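Long-range contacts in xylose isomerase-like TIM barrel (Anabaena variabilis ATCC 29413, PDB 2QW5), which probably acts as a zinc-dependent sugar or sugar phosphate isomerase or epimerase, holding D-xylose and a zinc ion in a TIM barrel: residues I13-F18 with A35-L40; Q41-S46 with I317-I322. One frame throughout, in Å; residues are numbered along the deposited sequence. Where two conformers were deposited one is given.

Interaction 1 packs helix 27-42 on strand 11-14; interaction 2 packs the turn that follows this helix on helix 314-332. Interaction 1 is wholly buried: it lays the helix over the strand and the 3-10 turn after it, inside the first beta-alpha-beta unit, with aromatic and aliphatic side chains alone. Interaction 2 is partly buried and joins segments far apart in sequence, since helix 314-332 is the last of the chain. Nearer the surface, it adds a tyrosine hydrogen bond and a bridging water. The two merge where Ile13 and Leu40 pack against both Tyr45 and Ala318.

Interaction 1: I13-F18 with A35-L40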
loop_
_atom_site.group_PDB
_atom_site.type_symbol
_atom_site.label_atom_id
_atom_site.label_comp_id
_atom_site.label_asym_id
_atom_site.label_seq_id
_atom_site.Cartn_x
_atom_site.Cartn_y
_atom_site.Cartn_z
ATOM N N ILE A 13 14.570 31.651 -4.019
ATOM C CA ILE A 13 13.370 30.812 -4.204
ATOM C C ILE A 13 13.754 29.402 -4.619
ATOM O O ILE A 13 14.686 29.206 -5.392
ATOM C CB ILE A 13 12.375 31.450 -5.176
ATOM C CG1 ILE A 13 11.067 30.644 -5.202
ATOM C CG2 ILE A 13 13.030 31.663 -6.558
ATOM C CD1 ILE A 13 9.878 31.384 -5.864
ATOM N N SER A 14 13.035 28.408 -4.079
ATOM C CA SER A 14 13.262 27.019 -4.427
ATOM C C SER A 14 12.724 26.634 -5.818
ATOM O O SER A 14 11.613 26.986 -6.167
ATOM C CB SER A 14 12.547 26.106 -3.444
ATOM O OG SER A 14 12.725 24.761 -3.824
ATOM N N PHE A 15 13.502 25.815 -6.541
ATOM C CA PHE A 15 13.052 25.210 -7.815
ATOM C C PHE A 15 11.957 24.145 -7.630
ATOM O O PHE A 15 11.478 23.638 -8.623
ATOM C CB PHE A 15 14.216 24.724 -8.719
ATOM C CG PHE A 15 14.467 25.637 -9.878
ATOM C CD1 PHE A 15 14.753 26.989 -9.652
ATOM C CD2 PHE A 15 14.376 25.165 -11.196
ATOM C CE1 PHE A 15 14.957 27.865 -10.714
ATOM C CE2 PHE A 15 14.564 26.048 -12.287
ATOM C CZ PHE A 15 14.880 27.392 -12.037
ATOM N N PHE A 16 11.570 23.806 -6.377
ATOM C CA PHE A 16 10.348 22.976 -6.140
ATOM C C PHE A 16 9.025 23.599 -6.660
ATOM O O PHE A 16 7.977 22.942 -6.630
ATOM C CB PHE A 16 10.207 22.628 -4.666
ATOM C CG PHE A 16 11.272 21.700 -4.143
ATOM C CD1 PHE A 16 11.848 20.699 -4.938
ATOM C CD2 PHE A 16 11.638 21.760 -2.809
ATOM C CE1 PHE A 16 12.741 19.790 -4.419
ATOM C CE2 PHE A 16 12.574 20.859 -2.305
ATOM C CZ PHE A 16 13.108 19.864 -3.108
HETATM N N MSE A 17 9.054 24.880 -7.063
HETATM C CA MSE A 17 7.951 25.516 -7.765
HETATM C C MSE A 17 7.783 24.821 -9.137
HETATM O O MSE A 17 6.689 24.849 -9.703
HETATM C CB MSE A 17 8.232 26.996 -7.988
HETATM C CG MSE A 17 7.113 27.809 -8.725
HETATM SE SE MSE A 17 5.487 27.767 -7.714
HETATM C CE MSE A 17 5.815 29.276 -6.641
ATOM N N PHE A 18 8.869 24.232 -9.672
ATOM C CA PHE A 18 8.885 23.627 -11.009
ATOM C C PHE A 18 9.252 22.156 -11.119
ATOM O O PHE A 18 8.718 21.452 -11.989
ATOM C CB PHE A 18 9.913 24.386 -11.890
ATOM C CG PHE A 18 9.815 25.870 -11.804
ATOM C CD1 PHE A 18 8.741 26.539 -12.351
ATOM C CD2 PHE A 18 10.805 26.617 -11.187
ATOM C CE1 PHE A 18 8.638 27.936 -12.261
ATOM C CE2 PHE A 18 10.709 28.004 -11.088
ATOM C CZ PHE A 18 9.627 28.671 -11.644
ATOM N N ALA A 35 15.365 30.708 -18.365
ATOM C CA ALA A 35 14.184 31.572 -18.551
ATOM C C ALA A 35 13.395 31.767 -17.249
ATOM O O ALA A 35 12.915 32.859 -16.993
ATOM C CB ALA A 35 13.279 31.041 -19.670
ATOM N N HIS A 36 13.295 30.722 -16.411
ATOM C CA HIS A 36 12.642 30.847 -15.089
ATOM C C HIS A 36 13.433 31.788 -14.195
ATOM O O HIS A 36 12.867 32.692 -13.587
ATOM C CB HIS A 36 12.530 29.499 -14.343
ATOM C CG HIS A 36 11.516 28.547 -14.914
ATOM N ND1 HIS A 36 10.338 28.967 -15.490
ATOM C CD2 HIS A 36 11.460 27.196 -14.896
ATOM C CE1 HIS A 36 9.641 27.912 -15.880
ATOM N NE2 HIS A 36 10.291 26.825 -15.510
ATOM N N ILE A 37 14.747 31.572 -14.126
ATOM C CA ILE A 37 15.644 32.402 -13.298
ATOM C C ILE A 37 15.560 33.879 -13.692
ATOM O O ILE A 37 15.456 34.726 -12.819
ATOM C CB ILE A 37 17.114 31.935 -13.363
ATOM C CG1 ILE A 37 17.303 30.606 -12.625
ATOM C CG2 ILE A 37 18.066 32.991 -12.741
ATOM C CD1 ILE A 37 18.670 29.991 -12.772
ATOM N N LYS A 38 15.582 34.173 -14.996
ATOM C CA LYS A 38 15.501 35.564 -15.459
ATOM C C LYS A 38 14.177 36.242 -15.114
ATOM O O LYS A 38 14.160 37.430 -14.738
ATOM C CB LYS A 38 15.800 35.671 -16.959
ATOM C CG LYS A 38 17.267 35.434 -17.255
ATOM C CD LYS A 38 17.644 35.630 -18.700
ATOM C CE LYS A 38 19.174 35.614 -18.807
ATOM N NZ LYS A 38 19.730 35.790 -20.188
ATOM N N LYS A 39 13.082 35.490 -15.203
ATOM C CA LYS A 39 11.764 35.998 -14.839
ATOM C C LYS A 39 11.736 36.272 -13.352
ATOM O O LYS A 39 11.293 37.322 -12.905
ATOM C CB LYS A 39 10.679 34.982 -15.203
ATOM C CG LYS A 39 9.209 35.525 -15.077
ATOM C CD LYS A 39 8.855 36.591 -16.145
ATOM C CE LYS A 39 7.333 36.728 -16.475
ATOM N NZ LYS A 39 6.427 37.247 -15.390
ATOM N N LEU A 40 12.240 35.313 -12.579
ATOM C CA LEU A 40 12.220 35.426 -11.127
ATOM C C LEU A 40 13.076 36.577 -10.626
ATOM O O LEU A 40 12.676 37.279 -9.711
ATOM C CB LEU A 40 12.614 34.079 -10.488
ATOM C CG LEU A 40 11.526 32.991 -10.696
ATOM C CD1 LEU A 40 12.040 31.599 -10.451
ATOM C CD2 LEU A 40 10.302 33.238 -9.832
#
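The Phe18 ring lies flat over the imidazole of His36, centroids 3.8 Å apart and planes only 6° from parallel. This is a face-to-face stack in which Phe18 CD1 comes within 3.5 Å of His36 NE2. The two side chains reach across from opposite directions, each with CG anti to its carbonyl carbon (chi1 -46° for Phe18 and -72° for His36), which brings the two rings together between the helix and the 3-10 turn. The other face of Phe18 takes CG of selenomethionine Met17, so the ring is sandwiched. At its edge, in plane, sits Leu40 CD1, 3.9 Å from Phe18 CE2. The same methyl meets Ile13 CG2 at 4.0 Å, where the two branched chains cross at about a right angle. Phe15 adds a third aromatic: its CZ touches His36 CB at 3.9 Å and Ile37 CG1 at 4.1 Å, while Phe18 CD2 stands over the centre of its face. Helix 27-42 thus packs on strand 11-14 and its 3-10 turn as the first helical crossover of the TIM barrel. An ST turn, Phe16 N to Ser14 OG at 3.0 Å, helps shape the chain as it leaves the strand. Histidine suits its place because it is flat enough to stack yet polar at its rim: ND1 is hydrogen-bonded to Tyr315 OH, which probably fixes the ring's rotation, leaving dispersion and shape to join the segments themselves.

Interaction 2: Q41-S46 with I317-I322; sequences QRFGYS and IADEAI
Tyr45 reaches from the turn after helix 27-42 to helix 314-332, the last helix of this TIM barrel chain. From CB its ring runs past Ile322 in the opposite sense: CG and CD1 lie under Ile322 CD1, which stands 3.9 Å from the ring centroid, almost on the normal, a CH-pi contact. Farther out, CE2 meets Ala318 CB and CZ comes to 3.6 Å from Ile322 CB. At the tip, OH donates to Ala318 O over 2.6 Å, with the oxygen at the ring's edge. The C=O...O angle is 133°, and the hydroxyl and Ile322 N grip this carbonyl from opposite faces of its plane. Tyrosine suits this place because its ring face takes an aliphatic methyl while its hydroxyl reaches a helix carbonyl. Were Tyr45 an alanine, Ala318 O would probably keep its helical bond but lose the hydroxyl, and Ile322 CD1 would lose the ring it covers. Ile322 has CG1 anti to its backbone N (chi1 -173°), which lets CD1 touch Gly44 C. That glycine, at positive phi, makes a Schellman motif; a beta carbon would crowd both Ile322 CD1 and the preceding carbonyl. Just before it, Phe43 takes Asp319 CB over the centre of its ring, the carboxylate stacked 22° from the ring plane. One water finishes the join, donating to Phe43 O at 2.8 Å and to Asp319 OD1 at 2.7 Å.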
loop_
_atom_site.group_PDB
_atom_site.type_symbol
_atom_site.label_atom_id
_atom_site.label_comp_id
_atom_site.label_asym_id
_atom_site.label_seq_id
_atom_site.Cartn_x
_atom_site.Cartn_y
_atom_site.Cartn_z
ATOM N N GLN A 41 14.242 36.769 -11.250
ATOM C CA GLN A 41 15.136 37.902 -10.924
ATOM C C GLN A 41 14.435 39.240 -11.022
ATOM O O GLN A 41 14.733 40.118 -10.216
ATOM C CB GLN A 41 16.346 37.957 -11.847
ATOM C CG GLN A 41 17.427 37.017 -11.530
ATOM C CD GLN A 41 18.653 37.320 -12.375
ATOM O OE1 GLN A 41 18.597 37.326 -13.623
ATOM N NE2 GLN A 41 19.745 37.619 -11.709
ATOM N N ARG A 42 13.526 39.390 -11.999
ATOM C CA ARG A 42 12.767 40.642 -12.153
ATOM C C ARG A 42 11.899 40.941 -10.925
ATOM O O ARG A 42 11.690 42.102 -10.605
ATOM C CB ARG A 42 11.948 40.684 -13.456
ATOM C CG ARG A 42 12.807 40.688 -14.714
ATOM C CD ARG A 42 12.017 41.135 -15.939
ATOM N NE ARG A 42 12.831 41.167 -17.161
ATOM C CZ ARG A 42 13.704 42.123 -17.511
ATOM N NH1 ARG A 42 13.968 43.176 -16.720
ATOM N NH2 ARG A 42 14.358 42.011 -18.669
ATOM N N PHE A 43 11.435 39.904 -10.216
ATOM C CA PHE A 43 10.676 40.080 -8.971
ATOM C C PHE A 43 11.558 40.405 -7.767
ATOM O O PHE A 43 11.037 40.737 -6.702
ATOM C CB PHE A 43 9.859 38.818 -8.606
ATOM C CG PHE A 43 8.956 38.321 -9.697
ATOM C CD1 PHE A 43 8.276 39.202 -10.550
ATOM C CD2 PHE A 43 8.720 36.956 -9.827
ATOM C CE1 PHE A 43 7.424 38.725 -11.557
ATOM C CE2 PHE A 43 7.866 36.455 -10.831
ATOM C CZ PHE A 43 7.217 37.356 -11.709
ATOM N N GLY A 44 12.874 40.255 -7.921
ATOM C CA GLY A 44 13.855 40.582 -6.896
ATOM C C GLY A 44 14.627 39.427 -6.300
ATOM O O GLY A 44 15.417 39.638 -5.397
ATOM N N TYR A 45 14.408 38.214 -6.788
ATOM C CA TYR A 45 15.128 37.035 -6.277
ATOM C C TYR A 45 16.568 37.117 -6.743
ATOM O O TYR A 45 16.816 37.434 -7.908
ATOM C CB TYR A 45 14.466 35.725 -6.746
ATOM C CG TYR A 45 13.124 35.457 -6.089
ATOM C CD1 TYR A 45 13.071 35.009 -4.764
ATOM C CD2 TYR A 45 11.905 35.615 -6.790
ATOM C CE1 TYR A 45 11.864 34.771 -4.138
ATOM C CE2 TYR A 45 10.681 35.353 -6.183
ATOM C CZ TYR A 45 10.667 34.903 -4.855
ATOM O OH TYR A 45 9.469 34.668 -4.211
ATOM N N SER A 46 17.493 36.884 -5.812
ATOM C CA SER A 46 18.941 36.926 -6.046
ATOM C C SER A 46 19.640 35.551 -5.996
ATOM O O SER A 46 20.850 35.433 -6.286
ATOM C CB SER A 46 19.573 37.875 -5.055
ATOM O OG SER A 46 19.423 37.364 -3.767
ATOM N N ILE A 317 2.426 33.518 -7.911
ATOM C CA ILE A 317 2.688 33.082 -6.531
ATOM C C ILE A 317 4.102 33.499 -6.069
ATOM O O ILE A 317 4.251 33.999 -4.948
ATOM C CB ILE A 317 2.418 31.569 -6.362
ATOM C CG1 ILE A 317 0.926 31.257 -6.623
ATOM C CG2 ILE A 317 2.802 31.043 -4.961
ATOM C CD1 ILE A 317 -0.078 32.003 -5.743
ATOM N N ALA A 318 5.098 33.312 -6.940
ATOM C CA ALA A 318 6.507 33.684 -6.647
ATOM C C ALA A 318 6.652 35.174 -6.321
ATOM O O ALA A 318 7.325 35.561 -5.357
ATOM C CB ALA A 318 7.424 33.306 -7.826
ATOM N N ASP A 319 5.977 36.004 -7.109
ATOM C CA ASP A 319 6.020 37.447 -6.921
ATOM C C ASP A 319 5.359 37.857 -5.607
ATOM O O ASP A 319 5.913 38.664 -4.860
ATOM C CB ASP A 319 5.368 38.163 -8.107
ATOM C CG ASP A 319 5.645 39.657 -8.126
ATOM O OD1 ASP A 319 6.710 40.102 -7.629
ATOM O OD2 ASP A 319 4.798 40.374 -8.690
ATOM N N GLU A 320 4.174 37.306 -5.321
ATOM C CA GLU A 320 3.481 37.615 -4.059
ATOM C C GLU A 320 4.286 37.135 -2.865
ATOM O O GLU A 320 4.228 37.760 -1.805
ATOM C CB GLU A 320 2.099 36.947 -3.994
ATOM C CG GLU A 320 1.093 37.450 -5.009
ATOM C CD GLU A 320 0.626 38.893 -4.772
ATOM O OE1 GLU A 320 0.522 39.343 -3.607
ATOM O OE2 GLU A 320 0.344 39.584 -5.775
ATOM N N ALA A 321 5.004 36.025 -3.045
ATOM C CA ALA A 321 5.841 35.424 -1.957
ATOM C C ALA A 321 6.993 36.385 -1.510
ATOM O O ALA A 321 7.212 36.610 -0.310
ATOM C CB ALA A 321 6.394 34.054 -2.422
ATOM N N ILE A 322 7.715 36.943 -2.489
ATOM C CA ILE A 322 8.813 37.874 -2.192
ATOM C C ILE A 322 8.240 39.179 -1.626
ATOM O O ILE A 322 8.831 39.724 -0.721
ATOM C CB ILE A 322 9.787 38.106 -3.388
ATOM C CG1 ILE A 322 11.002 38.957 -2.975
ATOM C CG2 ILE A 322 9.056 38.703 -4.621
ATOM C CD1 ILE A 322 12.256 38.728 -3.876
HETATM O O HOH W 1 8.457 41.697 -6.344
#